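Local coordinates for protein actinorhodin polyketide putative beta-ketoacyl synthase 2 (Streptomyces coelicolor A3, PDB 1TQY) that probably serves as the chain length factor that works with a ketosynthase partner to set polyketide length in actinorhodin biosynthesis, at residues Pro78-Ala83 with Ala146-Gln151; Val109-Cys114 with Leu173-His178; Ala167-Gly172 with Arg340-Gly345; Cys265-Asp270 with Phe402-Val407; Leu348-Ala353 with Ala392-Arg397. All blocks are in the same frame, centred on the assembly; numbering follows the deposited sequence.

Interaction 1. Residues Pro78-Ala83 with Ala146-Gln151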
# COMPACT_ATOMS: atom_id res chain seq x y z
N PRO B 78 3.21 -17.09 -6.64
CA PRO B 78 3.22 -16.97 -8.10
C PRO B 78 3.27 -15.51 -8.55
O PRO B 78 4.00 -15.16 -9.48
CB PRO B 78 1.92 -17.64 -8.52
CG PRO B 78 1.81 -18.75 -7.54
CD PRO B 78 2.23 -18.10 -6.21
N SER B 79 2.49 -14.66 -7.89
CA SER B 79 2.47 -13.24 -8.24
C SER B 79 3.86 -12.60 -8.15
O SER B 79 4.27 -11.85 -9.03
CB SER B 79 1.51 -12.46 -7.33
OG SER B 79 1.96 -12.50 -5.99
N THR B 80 4.60 -12.90 -7.08
CA THR B 80 5.92 -12.30 -6.91
C THR B 80 6.94 -12.77 -7.96
O THR B 80 7.79 -11.99 -8.42
CB THR B 80 6.45 -12.57 -5.50
OG1 THR B 80 5.54 -12.01 -4.55
CG2 THR B 80 7.83 -11.94 -5.32
N ARG B 81 6.85 -14.03 -8.35
CA ARG B 81 7.76 -14.57 -9.35
C ARG B 81 7.55 -13.88 -10.69
O ARG B 81 8.50 -13.60 -11.43
CB ARG B 81 7.56 -16.08 -9.49
CG ARG B 81 7.83 -16.82 -8.21
CD ARG B 81 7.44 -18.25 -8.36
NE ARG B 81 7.71 -19.07 -7.19
CZ ARG B 81 7.45 -20.37 -7.13
NH1 ARG B 81 6.92 -20.97 -8.19
NH2 ARG B 81 7.72 -21.06 -6.04
N LEU B 82 6.29 -13.61 -10.99
CA LEU B 82 5.95 -12.92 -12.23
C LEU B 82 6.47 -11.48 -12.18
O LEU B 82 7.03 -10.99 -13.16
CB LEU B 82 4.43 -12.94 -12.42
CG LEU B 82 3.89 -14.33 -12.77
CD1 LEU B 82 2.41 -14.43 -12.45
CD2 LEU B 82 4.15 -14.63 -14.22
N ALA B 83 6.31 -10.83 -11.03
CA ALA B 83 6.77 -9.46 -10.84
C ALA B 83 8.29 -9.35 -10.95
O ALA B 83 8.80 -8.39 -11.52
CB ALA B 83 6.31 -8.94 -9.47
N ALA B 146 3.44 -5.51 0.65
CA ALA B 146 4.70 -4.91 0.25
C ALA B 146 5.67 -5.89 -0.41
O ALA B 146 6.66 -5.47 -1.00
CB ALA B 146 5.38 -4.29 1.46
N VAL B 147 5.38 -7.19 -0.33
CA VAL B 147 6.29 -8.20 -0.85
C VAL B 147 7.01 -7.92 -2.17
O VAL B 147 8.24 -7.99 -2.22
CB VAL B 147 5.62 -9.63 -0.93
CG1 VAL B 147 4.46 -9.64 -1.95
CG2 VAL B 147 6.67 -10.67 -1.30
N ASN B 148 6.29 -7.56 -3.22
CA ASN B 148 6.95 -7.31 -4.49
C ASN B 148 7.88 -6.11 -4.54
O ASN B 148 8.82 -6.07 -5.34
CB ASN B 148 5.92 -7.24 -5.61
CG ASN B 148 5.07 -8.48 -5.65
OD1 ASN B 148 5.58 -9.58 -5.41
ND2 ASN B 148 3.79 -8.32 -5.94
N THR B 149 7.65 -5.12 -3.68
CA THR B 149 8.55 -3.98 -3.67
C THR B 149 9.85 -4.41 -2.99
O THR B 149 10.94 -4.20 -3.53
CB THR B 149 7.93 -2.77 -2.93
OG1 THR B 149 6.88 -2.21 -3.73
CG2 THR B 149 8.97 -1.71 -2.67
N GLY B 150 9.72 -5.05 -1.84
CA GLY B 150 10.89 -5.52 -1.11
C GLY B 150 11.74 -6.53 -1.87
O GLY B 150 12.97 -6.49 -1.77
N GLN B 151 11.11 -7.44 -2.60
CA GLN B 151 11.86 -8.45 -3.35
C GLN B 151 12.55 -7.83 -4.56
O GLN B 151 13.68 -8.19 -4.88
CB GLN B 151 10.95 -9.60 -3.81
CG GLN B 151 10.43 -10.51 -2.68
CD GLN B 151 11.51 -11.44 -2.10
OE1 GLN B 151 11.19 -12.36 -1.35
NE2 GLN B 151 12.77 -11.19 -2.45
O HOH W 1 1.64 -10.21 -4.78
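Thr80 and Asn148 supply the direct polar link between helix 78-93 and helix 147-156. The hydroxyl Thr80 OG1 donates to Asn148 OD1 at 2.6 Å, a short bond that reaches the oxygen in the carbonyl plane at a C=O...donor angle of 154°. In Thr80 the hydroxyl lies anti to its own carbonyl carbon (chi1 -59°), which directs it across the gap, while the rest of the side chain closes in on the same oxygen: Thr80 CB is 3.1 Å from Asn148 OD1. One threonine thus both bonds to the amide oxygen and packs against it.

The other half of the amide works through solvent. Asn148 ND2 donates to a water at 3.1 Å, and that water donates in turn to Ser79 OG at 2.6 Å. The serine hydroxyl has a further hydrogen bond to Asp77, just ahead of its helix.

The arrangement is a helix pair in the N-terminal ketosynthase region: the two short axes approach to 9.7 Å and cross at -42°, with the CA atoms of Thr80 and Asn148 nearest each other.

Apolar groups pack beside this polar link. Both methyls of Val147 rest against Thr80 OG1, Ala83 CB lies 4.0 Å from Asn148 CG, and Thr80 CG2 meets Gln151 CG at 4.0 Å, those two side chains running at about a right angle. Gln151 gives only its aliphatic part here; its OE1 bonds to Gln75, and its side chain also packs on an apolar residue of the other protein chain.

Interaction 2. Residues Val109-Cys114 with Leu173-His178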
# COMPACT_ATOMS: atom_id res chain seq x y z
N VAL B 109 8.37 1.37 -6.62
CA VAL B 109 6.99 1.65 -6.23
C VAL B 109 6.04 0.72 -6.97
O VAL B 109 5.90 0.79 -8.19
CB VAL B 109 6.60 3.10 -6.58
CG1 VAL B 109 5.20 3.38 -6.03
CG2 VAL B 109 7.61 4.07 -5.99
N THR B 110 5.39 -0.17 -6.22
CA THR B 110 4.45 -1.12 -6.80
C THR B 110 3.09 -1.05 -6.17
O THR B 110 2.93 -0.50 -5.08
CB THR B 110 4.90 -2.58 -6.60
OG1 THR B 110 4.97 -2.86 -5.20
CG2 THR B 110 6.25 -2.83 -7.27
N ALA B 111 2.10 -1.61 -6.85
CA ALA B 111 0.76 -1.69 -6.29
C ALA B 111 0.52 -3.20 -6.12
O ALA B 111 1.05 -4.00 -6.88
CB ALA B 111 -0.27 -1.08 -7.24
N ASN B 112 -0.25 -3.58 -5.11
CA ASN B 112 -0.55 -5.00 -4.89
C ASN B 112 -1.98 -5.09 -4.37
O ASN B 112 -2.34 -4.42 -3.41
CB ASN B 112 0.42 -5.59 -3.86
CG ASN B 112 0.60 -7.08 -4.02
OD1 ASN B 112 -0.36 -7.80 -4.30
ND2 ASN B 112 1.84 -7.55 -3.84
N ALA B 113 -2.80 -5.91 -5.00
CA ALA B 113 -4.19 -6.02 -4.56
C ALA B 113 -4.51 -7.22 -3.68
O ALA B 113 -5.19 -7.08 -2.65
CB ALA B 113 -5.10 -6.02 -5.79
N CYS B 114 -4.03 -8.40 -4.07
CA CYS B 114 -4.30 -9.65 -3.35
C CYS B 114 -3.12 -10.13 -2.54
O CYS B 114 -3.29 -10.94 -1.63
CB CYS B 114 -4.65 -10.75 -4.35
SG CYS B 114 -5.88 -10.27 -5.56
N LEU B 173 -2.08 2.24 -11.50
CA LEU B 173 -1.88 3.57 -12.08
C LEU B 173 -1.38 4.50 -10.99
O LEU B 173 -0.48 5.29 -11.21
CB LEU B 173 -3.20 4.10 -12.67
CG LEU B 173 -3.17 4.44 -14.16
CD1 LEU B 173 -2.65 3.25 -14.93
CD2 LEU B 173 -4.57 4.84 -14.66
N ASP B 174 -1.97 4.39 -9.80
CA ASP B 174 -1.56 5.21 -8.67
C ASP B 174 -0.08 4.99 -8.36
O ASP B 174 0.62 5.94 -8.01
CB ASP B 174 -2.40 4.88 -7.44
CG ASP B 174 -3.83 5.42 -7.54
OD1 ASP B 174 -4.68 5.01 -6.72
OD2 ASP B 174 -4.09 6.26 -8.43
N ALA B 175 0.39 3.75 -8.48
CA ALA B 175 1.79 3.42 -8.21
C ALA B 175 2.68 4.20 -9.17
O ALA B 175 3.69 4.79 -8.76
CB ALA B 175 2.01 1.91 -8.36
N LEU B 176 2.31 4.17 -10.44
CA LEU B 176 3.04 4.86 -11.50
C LEU B 176 3.08 6.36 -11.24
O LEU B 176 4.09 7.02 -11.44
CB LEU B 176 2.38 4.58 -12.85
CG LEU B 176 3.02 3.53 -13.75
CD1 LEU B 176 3.75 2.48 -12.94
CD2 LEU B 176 1.93 2.89 -14.61
N GLY B 177 1.95 6.90 -10.77
CA GLY B 177 1.90 8.31 -10.47
C GLY B 177 2.76 8.59 -9.25
O GLY B 177 3.39 9.65 -9.13
N HIS B 178 2.80 7.63 -8.33
CA HIS B 178 3.59 7.77 -7.10
C HIS B 178 5.08 7.79 -7.45
O HIS B 178 5.88 8.50 -6.83
CB HIS B 178 3.27 6.61 -6.14
CG HIS B 178 3.90 6.75 -4.79
ND1 HIS B 178 3.15 6.84 -3.63
CD2 HIS B 178 5.20 6.77 -4.39
CE1 HIS B 178 3.96 6.91 -2.58
NE2 HIS B 178 5.21 6.86 -3.02
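Val109, directed from strand 106-111 to helix 171-185, packs onto Ala175 and His178. Its CB stays 4.0 Å from Ala175 O. Beyond it the two methyls part. CG1, anti to the backbone N (chi1 -174°), makes most of the contact: it lies 3.4 Å from Ala175 O, 4.2 Å from Ala175 CB and 3.8 Å from His178 CB, and about as close to the imidazole atoms CG and CD2. CG2, on the other branch, touches the ring at CD2, 4.0 Å away. The valine and histidine side chains run at about a right angle.

One turn earlier on the helix, Ala175 CB sits 3.8 Å from Thr110 C, over the peptide to Ala111, and 3.9 Å from Ala111 CB; Ala175 O also receives a weak bond from Ser192. In this thiolase-type fold the helix is buried between two layers of strands, and here it runs nearly antiparallel to the strand, at 167°. Strand 106-111 is flanked by the parallel strands 163-166 and 189-196.

The two segments thus meet through apolar contact, with no polar bond between them, and the small alanine methyls let strand and helix axes approach to 6.9 Å.

Interaction 3. Residues Ala167-Gly172 with Arg340-Gly345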
# COMPACT_ATOMS: atom_id res chain seq x y z
N ALA B 167 -5.12 -0.31 -3.87
CA ALA B 167 -6.32 0.41 -4.30
C ALA B 167 -6.97 -0.39 -5.42
O ALA B 167 -7.33 0.15 -6.47
CB ALA B 167 -5.94 1.81 -4.80
N GLU B 168 -7.12 -1.69 -5.18
CA GLU B 168 -7.67 -2.62 -6.15
C GLU B 168 -7.08 -2.34 -7.54
O GLU B 168 -5.87 -2.10 -7.64
CB GLU B 168 -9.20 -2.56 -6.14
CG GLU B 168 -9.83 -3.91 -6.47
CD GLU B 168 -10.51 -3.89 -7.82
OE1 GLU B 168 -10.90 -4.97 -8.30
OE2 GLU B 168 -10.67 -2.78 -8.39
N GLN B 169 -7.89 -2.35 -8.59
CA GLN B 169 -7.37 -2.11 -9.96
C GLN B 169 -6.91 -0.68 -10.24
O GLN B 169 -6.31 -0.40 -11.28
CB GLN B 169 -8.41 -2.52 -11.03
CG GLN B 169 -7.88 -2.42 -12.48
CD GLN B 169 -7.98 -3.74 -13.26
OE1 GLN B 169 -8.08 -4.81 -12.66
NE2 GLN B 169 -7.93 -3.66 -14.59
N ALA B 170 -7.18 0.23 -9.32
CA ALA B 170 -6.73 1.60 -9.55
C ALA B 170 -5.29 1.75 -9.07
O ALA B 170 -4.56 2.64 -9.51
CB ALA B 170 -7.63 2.58 -8.80
N GLY B 171 -4.89 0.86 -8.16
CA GLY B 171 -3.56 0.92 -7.58
C GLY B 171 -2.39 0.99 -8.54
O GLY B 171 -1.47 1.78 -8.32
N GLY B 172 -2.42 0.16 -9.57
CA GLY B 172 -1.36 0.13 -10.56
C GLY B 172 -1.05 1.48 -11.16
O GLY B 172 0.13 1.83 -11.33
N ARG B 340 -9.02 -8.71 -16.29
CA ARG B 340 -8.62 -7.65 -15.37
C ARG B 340 -7.51 -8.18 -14.46
O ARG B 340 -7.72 -9.17 -13.74
CB ARG B 340 -9.81 -7.17 -14.54
CG ARG B 340 -10.92 -6.47 -15.35
CD ARG B 340 -11.99 -5.82 -14.46
NE ARG B 340 -11.54 -4.64 -13.72
CZ ARG B 340 -11.42 -3.42 -14.25
NH1 ARG B 340 -11.71 -3.21 -15.52
NH2 ARG B 340 -11.03 -2.41 -13.49
N LEU B 341 -6.36 -7.53 -14.49
CA LEU B 341 -5.22 -7.98 -13.70
C LEU B 341 -5.03 -7.19 -12.40
O LEU B 341 -3.96 -7.22 -11.80
CB LEU B 341 -3.95 -7.92 -14.55
CG LEU B 341 -4.07 -8.46 -15.99
CD1 LEU B 341 -2.72 -8.30 -16.65
CD2 LEU B 341 -4.52 -9.95 -16.02
N TYR B 342 -6.07 -6.48 -11.98
CA TYR B 342 -6.02 -5.74 -10.73
C TYR B 342 -4.86 -4.76 -10.67
O TYR B 342 -4.83 -3.79 -11.43
CB TYR B 342 -5.97 -6.74 -9.56
CG TYR B 342 -7.16 -7.68 -9.53
CD1 TYR B 342 -8.43 -7.21 -9.20
CD2 TYR B 342 -7.03 -9.02 -9.89
CE1 TYR B 342 -9.55 -8.05 -9.23
CE2 TYR B 342 -8.15 -9.87 -9.92
CZ TYR B 342 -9.40 -9.37 -9.59
OH TYR B 342 -10.50 -10.20 -9.66
N SER B 343 -3.90 -5.00 -9.78
CA SER B 343 -2.78 -4.08 -9.68
C SER B 343 -1.93 -4.15 -10.95
O SER B 343 -1.09 -3.29 -11.18
CB SER B 343 -1.93 -4.37 -8.43
OG SER B 343 -1.03 -5.44 -8.64
N GLY B 344 -2.17 -5.17 -11.77
CA GLY B 344 -1.41 -5.30 -13.01
C GLY B 344 -2.08 -4.60 -14.19
O GLY B 344 -1.43 -4.26 -15.17
N GLY B 345 -3.38 -4.35 -14.08
CA GLY B 345 -4.14 -3.74 -15.16
C GLY B 345 -3.74 -2.35 -15.63
O GLY B 345 -3.62 -2.11 -16.83
O HOH W 2 -10.83 -5.31 -11.40
O HOH W 3 -12.19 -2.69 -10.62
O HOH W 4 -3.82 -1.18 -11.78
O HOH W 5 -6.40 -5.70 -16.73
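Gln169 OE1 is approached by the backbone N of Tyr342 at 2.7 Å, but the N-H...O angle of 122° makes this a weak bond. A water that accepts from Arg340 NE also reaches toward Gln169 OE1 and Glu168 OE1; with too few protons for every acceptor around it, it cannot serve all of them at once.

The glutamine amide lies over one face of the Arg340 guanidinium. Their planes differ by 17°, and Gln169 NE2 stands 3.5 Å above the centre of the guanidinium. A bend at chi2 (123°) turns the amide flat onto the arginine, whose NH2 forms a salt bridge with Asp305. Glu168 meets Tyr342 differently: Glu168 OE1 comes in the ring plane to the edge, 3.5 Å from Tyr342 CD1, while the tyrosine hydroxyl bonds to Gln207 and Tyr233. Glu168 OE2 accepts from Gln169 N at 2.8 Å and also from the backbone N of Arg399.

Main chains meet closely as well. Gln169 CA makes a CA-H...O contact of 3.4 Å with Tyr342 O, and a second water donates to both Gln169 O and Tyr342 O. Gly172 CA lies 3.5 Å from Ser343 O.

By comparison with ketosynthases, Gln169 probably occupies the position of their nucleophilic cysteine, a replacement known for chain length factors. Here its amide is held by stacking on a cationic face, a weak hydrogen bond from the Tyr342 backbone N-H and nearby water, which together probably restrict its rotation.

Interaction 4. Residues Cys265-Asp270 with Phe402-Val407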
# COMPACT_ATOMS: atom_id res chain seq x y z
N CYS B 265 -0.80 12.83 -13.98
CA CYS B 265 -1.46 11.78 -13.19
C CYS B 265 -2.46 12.41 -12.22
O CYS B 265 -2.30 13.56 -11.83
CB CYS B 265 -0.43 11.03 -12.35
SG CYS B 265 1.04 10.48 -13.24
N ALA B 266 -3.46 11.63 -11.83
CA ALA B 266 -4.46 12.11 -10.88
C ALA B 266 -5.30 10.98 -10.30
O ALA B 266 -5.63 10.01 -10.99
CB ALA B 266 -5.36 13.14 -11.55
N SER B 267 -5.66 11.13 -9.02
CA SER B 267 -6.47 10.15 -8.31
C SER B 267 -7.60 10.87 -7.58
O SER B 267 -7.37 11.88 -6.92
CB SER B 267 -5.64 9.40 -7.26
OG SER B 267 -4.60 8.66 -7.85
N THR B 268 -8.82 10.35 -7.70
CA THR B 268 -9.96 10.93 -7.00
C THR B 268 -10.70 9.76 -6.37
O THR B 268 -10.35 8.61 -6.61
CB THR B 268 -10.95 11.69 -7.93
OG1 THR B 268 -11.53 10.77 -8.87
CG2 THR B 268 -10.26 12.82 -8.68
N PHE B 269 -11.69 10.05 -5.54
CA PHE B 269 -12.46 9.00 -4.89
C PHE B 269 -13.94 9.36 -4.95
O PHE B 269 -14.32 10.48 -4.63
CB PHE B 269 -12.02 8.84 -3.43
CG PHE B 269 -12.56 7.60 -2.78
CD1 PHE B 269 -12.18 6.34 -3.22
CD2 PHE B 269 -13.49 7.68 -1.75
CE1 PHE B 269 -12.70 5.17 -2.65
CE2 PHE B 269 -14.03 6.52 -1.16
CZ PHE B 269 -13.64 5.27 -1.62
N ASP B 270 -14.79 8.42 -5.37
CA ASP B 270 -16.22 8.69 -5.47
C ASP B 270 -16.88 8.93 -4.12
O ASP B 270 -16.40 8.46 -3.09
CB ASP B 270 -16.96 7.53 -6.16
CG ASP B 270 -16.53 7.32 -7.60
OD1 ASP B 270 -15.95 8.23 -8.21
OD2 ASP B 270 -16.80 6.22 -8.12
N PHE B 402 -12.43 4.09 -6.30
CA PHE B 402 -11.12 4.62 -6.66
C PHE B 402 -11.01 4.95 -8.15
O PHE B 402 -11.30 4.11 -9.00
CB PHE B 402 -10.01 3.63 -6.28
CG PHE B 402 -9.95 3.31 -4.81
CD1 PHE B 402 -10.70 2.27 -4.28
CD2 PHE B 402 -9.07 3.99 -3.98
CE1 PHE B 402 -10.57 1.91 -2.93
CE2 PHE B 402 -8.93 3.64 -2.64
CZ PHE B 402 -9.68 2.60 -2.11
N ASN B 403 -10.57 6.17 -8.44
CA ASN B 403 -10.39 6.64 -9.81
C ASN B 403 -8.95 7.02 -10.06
O ASN B 403 -8.31 7.61 -9.19
CB ASN B 403 -11.26 7.87 -10.08
CG ASN B 403 -12.71 7.58 -9.94
OD1 ASN B 403 -13.24 6.72 -10.64
ND2 ASN B 403 -13.37 8.27 -9.04
N SER B 404 -8.46 6.70 -11.24
CA SER B 404 -7.09 7.02 -11.57
C SER B 404 -6.95 7.29 -13.06
O SER B 404 -7.44 6.52 -13.90
CB SER B 404 -6.18 5.87 -11.14
OG SER B 404 -4.83 6.21 -11.29
N ALA B 405 -6.28 8.38 -13.39
CA ALA B 405 -6.07 8.76 -14.77
C ALA B 405 -4.61 9.12 -15.01
O ALA B 405 -3.94 9.66 -14.13
CB ALA B 405 -6.96 9.94 -15.12
N ALA B 406 -4.12 8.81 -16.21
CA ALA B 406 -2.73 9.07 -16.55
C ALA B 406 -2.63 9.48 -18.01
O ALA B 406 -3.19 8.84 -18.89
CB ALA B 406 -1.90 7.83 -16.30
N VAL B 407 -1.91 10.56 -18.26
CA VAL B 407 -1.74 11.02 -19.63
C VAL B 407 -0.31 10.77 -20.09
O VAL B 407 0.64 11.11 -19.39
CB VAL B 407 -2.13 12.52 -19.77
CG1 VAL B 407 -1.76 13.26 -18.52
CG2 VAL B 407 -1.46 13.13 -20.99
O HOH W 6 -15.82 5.51 -10.35
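Asn403 faces Thr268 and Asp270 with both its backbone and its amide. Its ND2 donates twice: to Asp270 OD1 at 2.7 Å, nearly straight at 160° and within the amide plane, and to Thr268 OG1 at 3.1 Å, less straight and tilted from that plane. Asp270 OD1 is met from above its carboxylate plane and takes a second N-H from Gly280, whose carbonyl oxygen is bonded to Thr268 OG1. The remaining ends are joined by water, which donates to Asp270 OD2 and to Asn403 OD1, so every polar atom of the amide has a partner.

Between the backbones, Ala266 pairs with Ala405, and Thr268 with Asn403, as antiparallel hydrogen-bonded pairs; Ala405 N to Ala266 O, at 3.0 Å, runs nearly along the C=O axis. The intervening pairs are non-hydrogen-bonded, and there Ser267 CA places a CA-H...O contact of 3.3 Å on Asn403 O.

On the face bearing the serines, Phe269 presents its edge to Phe402 in a T-shaped stack: centroids 5.0 Å apart, planes at 67°, with Phe269 CE1 3.7 Å above the middle of the Phe402 ring.

Ser267 OG and Ser404 OG both bond to Asp174 of helix 171-185, which runs beneath this face. The opposite face, carrying Ala266 and Thr268, is covered by helix 281-292, and strand 391-398 extends the sheet beyond 402-410.

Interaction 5. Residues Leu348-Ala353 with Ala392-Arg397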
# COMPACT_ATOMS: atom_id res chain seq x y z
N LEU B 348 -0.22 -2.45 -17.31
CA LEU B 348 -0.27 -3.09 -18.62
C LEU B 348 -0.95 -2.19 -19.65
O LEU B 348 -0.56 -2.16 -20.83
CB LEU B 348 -0.98 -4.45 -18.54
CG LEU B 348 -0.79 -5.33 -19.79
CD1 LEU B 348 0.69 -5.48 -20.07
CD2 LEU B 348 -1.43 -6.69 -19.58
N ASP B 349 -1.98 -1.47 -19.22
CA ASP B 349 -2.69 -0.54 -20.09
C ASP B 349 -1.71 0.55 -20.53
O ASP B 349 -1.69 0.94 -21.71
CB ASP B 349 -3.88 0.08 -19.34
CG ASP B 349 -5.16 -0.75 -19.48
OD1 ASP B 349 -5.10 -1.94 -19.89
OD2 ASP B 349 -6.25 -0.21 -19.17
N VAL B 350 -0.91 1.03 -19.59
CA VAL B 350 0.09 2.05 -19.89
C VAL B 350 1.08 1.54 -20.94
O VAL B 350 1.42 2.25 -21.89
CB VAL B 350 0.86 2.46 -18.62
CG1 VAL B 350 2.08 3.30 -18.99
CG2 VAL B 350 -0.07 3.27 -17.70
N VAL B 351 1.55 0.31 -20.77
CA VAL B 351 2.48 -0.29 -21.72
C VAL B 351 1.82 -0.39 -23.09
O VAL B 351 2.43 -0.07 -24.11
CB VAL B 351 2.92 -1.70 -21.28
CG1 VAL B 351 3.71 -2.38 -22.40
CG2 VAL B 351 3.76 -1.62 -20.02
N THR B 352 0.58 -0.84 -23.10
CA THR B 352 -0.15 -1.00 -24.35
C THR B 352 -0.33 0.35 -25.05
O THR B 352 -0.19 0.44 -26.27
CB THR B 352 -1.51 -1.68 -24.08
OG1 THR B 352 -1.29 -2.85 -23.29
CG2 THR B 352 -2.17 -2.09 -25.38
N ALA B 353 -0.61 1.39 -24.27
CA ALA B 353 -0.78 2.74 -24.82
C ALA B 353 0.52 3.28 -25.41
O ALA B 353 0.54 3.80 -26.53
CB ALA B 353 -1.29 3.68 -23.73
N ALA B 392 -2.06 9.85 -25.24
CA ALA B 392 -3.05 8.88 -24.82
C ALA B 392 -3.43 9.10 -23.37
O ALA B 392 -2.60 9.53 -22.56
CB ALA B 392 -2.49 7.47 -24.99
N LEU B 393 -4.70 8.85 -23.05
CA LEU B 393 -5.20 8.95 -21.68
C LEU B 393 -5.50 7.51 -21.26
O LEU B 393 -6.13 6.76 -22.01
CB LEU B 393 -6.49 9.79 -21.61
CG LEU B 393 -7.19 9.77 -20.24
CD1 LEU B 393 -6.40 10.58 -19.23
CD2 LEU B 393 -8.62 10.33 -20.34
N VAL B 394 -5.04 7.13 -20.08
CA VAL B 394 -5.26 5.79 -19.54
C VAL B 394 -6.09 5.95 -18.27
O VAL B 394 -5.79 6.80 -17.43
CB VAL B 394 -3.92 5.07 -19.21
CG1 VAL B 394 -4.20 3.69 -18.61
CG2 VAL B 394 -3.09 4.92 -20.49
N LEU B 395 -7.13 5.14 -18.14
CA LEU B 395 -8.04 5.20 -16.99
C LEU B 395 -8.12 3.89 -16.23
O LEU B 395 -8.05 2.81 -16.82
CB LEU B 395 -9.44 5.54 -17.49
CG LEU B 395 -9.54 6.84 -18.29
CD1 LEU B 395 -10.98 7.08 -18.72
CD2 LEU B 395 -9.03 7.98 -17.43
N ALA B 396 -8.31 3.97 -14.92
CA ALA B 396 -8.44 2.76 -14.12
C ALA B 396 -9.30 3.06 -12.92
O ALA B 396 -9.22 4.15 -12.37
CB ALA B 396 -7.07 2.27 -13.65
N ARG B 397 -10.16 2.13 -12.54
CA ARG B 397 -10.98 2.36 -11.35
C ARG B 397 -10.79 1.20 -10.43
O ARG B 397 -10.48 0.09 -10.85
CB ARG B 397 -12.46 2.48 -11.68
CG ARG B 397 -12.79 3.56 -12.66
CD ARG B 397 -13.58 2.96 -13.80
NE ARG B 397 -15.00 3.19 -13.62
CZ ARG B 397 -15.96 2.67 -14.38
NH1 ARG B 397 -15.68 1.85 -15.40
NH2 ARG B 397 -17.20 3.00 -14.12
O HOH W 7 -6.30 0.78 -16.51
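Val394 projects from strand 391-398 into a shallow hollow on helix 345-359 formed by Asp349, Val350 and Ala353. Its two methyls divide the hollow. CG1, anti to the backbone N (chi1 178°), fits against Asp349 CB at 3.7 Å and Val350 CG2 at 4.2 Å; CG2 turns toward the following helical turn and rests on Ala353 CB, 3.9 Å away. Ala353, a small bump itself, also meets Ala392 CB at 4.2 Å, two residues back along the strand, so a one-turn step on the helix matches a two-residue step on the strand.

This is helix-on-sheet packing in the C-terminal half of the thiolase-type fold: the helix lies almost antiparallel to the strand, at 165°, with the short axes 8.8 Å apart. Strand 391-398 runs between 301-303 and 402-410, and Leu173 of helix 171-185 packs on both Val350 and Val394.

At the other end of the hollow the aspartate turns polar. A water donates to Asp349 OD2 at 2.8 Å and to Leu395 O at 2.7 Å, bridging the helix to the strand backbone past the valine. Asp349 OD2 also forms a salt bridge with Lys335.

Interaction 1 lies at one side of the chain, its centre 24 Å from interaction 4, and interactions 2, 3 and 5 fill the middle. Helix 171-185 serves both 2 and 3, whose centres are 8 Å apart, and its Asp174 and Leu173 reach interactions 4 and 5. Thr149 of helix 147-156 bonds to Thr110 of strand 106-111, joining 1 to 2. Along the chain, 1 crosses 2, 2 crosses 3 and 3 crosses 4, while 5 is nested inside 4; strands 391-398 and 402-410 are sheet neighbours. The interleaving ties the N-terminal and C-terminal ketosynthase halves through helix 171-185, which follows just after Gln169 in the chain.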